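Lysosome-associated membrane glycoprotein 1 (Mus musculus, PDB 5GV0) is a heavily glycosylated lysosomal membrane protein that assembles, probably through its luminal part, in a mode distinct from that of LAMP-2. Local coordinates at residues A[115-120]-A[154-159]. Sequence-based numbering, arbitrary orientation.
Sequences VGNSYK and SVEECV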
loop_
_atom_site.group_PDB
_atom_site.type_symbol
_atom_site.label_atom_id
_atom_site.label_comp_id
_atom_site.label_asym_id
_atom_site.label_seq_id
_atom_site.Cartn_x
_atom_site.Cartn_y
_atom_site.Cartn_z
ATOM N N VAL A 115 -0.918 10.584 -14.135
ATOM C CA VAL A 115 -1.724 9.532 -14.737
ATOM C C VAL A 115 -1.140 9.136 -16.095
ATOM O O VAL A 115 -0.886 9.998 -16.947
ATOM C CB VAL A 115 -3.192 9.990 -14.886
ATOM C CG1 VAL A 115 -3.970 9.014 -15.720
ATOM C CG2 VAL A 115 -3.820 10.151 -13.509
ATOM N N GLY A 116 -0.898 7.841 -16.282
ATOM C CA GLY A 116 -0.261 7.353 -17.492
ATOM C C GLY A 116 1.233 7.114 -17.358
ATOM O O GLY A 116 1.854 6.482 -18.219
ATOM N N ASN A 117 1.812 7.646 -16.288
ATOM C CA ASN A 117 3.189 7.361 -15.915
ATOM C C ASN A 117 3.179 6.444 -14.707
ATOM O O ASN A 117 2.135 6.235 -14.097
ATOM C CB ASN A 117 3.955 8.645 -15.590
ATOM C CG ASN A 117 4.349 9.425 -16.823
ATOM O OD1 ASN A 117 4.232 8.943 -17.943
ATOM N ND2 ASN A 117 4.842 10.643 -16.616
ATOM N N SER A 118 4.337 5.899 -14.359
ATOM C CA SER A 118 4.451 5.122 -13.126
ATOM C C SER A 118 5.306 5.842 -12.087
ATOM O O SER A 118 6.197 6.628 -12.427
ATOM C CB SER A 118 5.023 3.725 -13.416
ATOM O OG SER A 118 6.309 3.776 -14.025
ATOM N N TYR A 119 4.989 5.598 -10.820
ATOM C CA TYR A 119 5.789 6.087 -9.703
ATOM C C TYR A 119 6.835 5.044 -9.381
ATOM O O TYR A 119 6.508 3.866 -9.300
ATOM C CB TYR A 119 4.920 6.353 -8.466
ATOM C CG TYR A 119 5.713 6.761 -7.240
ATOM C CD1 TYR A 119 6.066 8.085 -7.035
ATOM C CD2 TYR A 119 6.110 5.823 -6.293
ATOM C CE1 TYR A 119 6.799 8.469 -5.924
ATOM C CE2 TYR A 119 6.845 6.198 -5.178
ATOM C CZ TYR A 119 7.180 7.522 -4.999
ATOM O OH TYR A 119 7.908 7.908 -3.887
ATOM N N LYS A 120 8.080 5.466 -9.186
ATOM C CA LYS A 120 9.138 4.535 -8.807
ATOM C C LYS A 120 10.021 5.128 -7.718
ATOM O O LYS A 120 10.406 6.297 -7.782
ATOM C CB LYS A 120 9.987 4.153 -10.022
ATOM C CG LYS A 120 11.012 3.058 -9.731
ATOM C CD LYS A 120 11.756 2.641 -10.989
ATOM C CE LYS A 120 12.802 1.585 -10.671
ATOM N NZ LYS A 120 13.657 1.280 -11.851
ATOM N N SER A 154 5.994 5.514 -18.462
ATOM C CA SER A 154 7.299 6.091 -18.176
ATOM C C SER A 154 7.467 6.448 -16.704
ATOM O O SER A 154 6.523 6.874 -16.033
ATOM C CB SER A 154 7.521 7.326 -19.033
ATOM O OG SER A 154 7.487 6.972 -20.397
ATOM N N VAL A 155 8.685 6.268 -16.218
ATOM C CA VAL A 155 8.977 6.354 -14.794
ATOM C C VAL A 155 9.148 7.778 -14.264
ATOM O O VAL A 155 9.904 8.581 -14.819
ATOM C CB VAL A 155 10.259 5.559 -14.466
ATOM C CG1 VAL A 155 10.757 5.877 -13.068
ATOM C CG2 VAL A 155 10.003 4.067 -14.622
ATOM N N GLU A 156 8.433 8.081 -13.184
ATOM C CA GLU A 156 8.697 9.274 -12.398
ATOM C C GLU A 156 9.378 8.817 -11.122
ATOM O O GLU A 156 8.742 8.260 -10.232
ATOM C CB GLU A 156 7.411 10.050 -12.103
ATOM C CG GLU A 156 6.670 10.449 -13.369
ATOM C CD GLU A 156 5.531 11.417 -13.135
ATOM O OE1 GLU A 156 5.045 11.525 -11.987
ATOM O OE2 GLU A 156 5.126 12.079 -14.109
ATOM N N GLU A 157 10.686 9.022 -11.047
ATOM C CA GLU A 157 11.473 8.497 -9.940
ATOM C C GLU A 157 11.562 9.509 -8.808
ATOM O O GLU A 157 11.798 10.694 -9.050
ATOM C CB GLU A 157 12.870 8.112 -10.422
ATOM C CG GLU A 157 13.658 7.266 -9.432
ATOM C CD GLU A 157 14.825 6.537 -10.081
ATOM O OE1 GLU A 157 15.319 7.006 -11.128
ATOM O OE2 GLU A 157 15.244 5.488 -9.547
ATOM N N CYS A 158 11.369 9.040 -7.577
ATOM C CA CYS A 158 11.488 9.901 -6.403
ATOM C C CYS A 158 12.844 10.606 -6.386
ATOM O O CYS A 158 13.864 10.027 -6.756
ATOM C CB CYS A 158 11.286 9.096 -5.120
ATOM S SG CYS A 158 12.534 7.819 -4.821
ATOM N N VAL A 159 12.836 11.869 -5.971
ATOM C CA VAL A 159 14.041 12.691 -5.959
ATOM C C VAL A 159 15.146 12.055 -5.117
ATOM O O VAL A 159 16.328 12.131 -5.461
ATOM C CB VAL A 159 13.726 14.112 -5.436
ATOM C CG1 VAL A 159 14.983 14.957 -5.362
ATOM C CG2 VAL A 159 12.688 14.780 -6.327
#
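Ser-118 and Lys-120 bond to every second residue of 154-159, a worked example of how parallel strands zip together. Ser-118 N donates to Ser-154 O (2.9 Å) and Ser-118 O accepts from Glu-156 N (2.8 Å); Lys-120 N then reaches Glu-156 O (3.1 Å) and Lys-120 O takes Cys-158 N (2.9 Å). The accepting carbonyls of Ser-118 and Lys-120 are met nearly end-on, whereas the amides that donate to Ser-154 O and Glu-156 O stand well above those carbonyl planes. A CA-H...O contact from Glu-157 adds a second partner to Lys-120 O.

Among the side chains, the polar contact is made by Asn-117, whose ND2 gives a straight bond (166°) to Glu-156 OE2 at 2.9 Å. The acceptor lies in the amide plane, yet the amide comes from above the carboxylate, the two groups being turned 70° apart. Thr-114 OG1 also bonds OE2, so this oxygen is gripped twice.

Van der Waals contact links Ser-118, Val-155 and Lys-120 on one face. Val-155 CG1 rests against the aliphatic part of Lys-120, at CB (3.6 Å) and CD, while CG2 touches Ser-118 OG, which bonds Gly-153 O and Gln-141 NE2. On the other face the Tyr-119 ring, its CG anti to the backbone N (chi1 176°), runs along the strand until OH meets Cys-158 CB at 3.8 Å.

Cys-158 is disulfide-bonded to Cys-121, the residue after Lys-120, closing the C-terminal end onto strand 118-121. In this LAMP luminal domain, strand 155-157 adds a parallel pairing to an otherwise antiparallel sheet; strand 140-144 runs antiparallel along the other side of 118-121, and Tyr-119 packs on its Val-140 and Val-142 and on Ala-113 of strand 112-114.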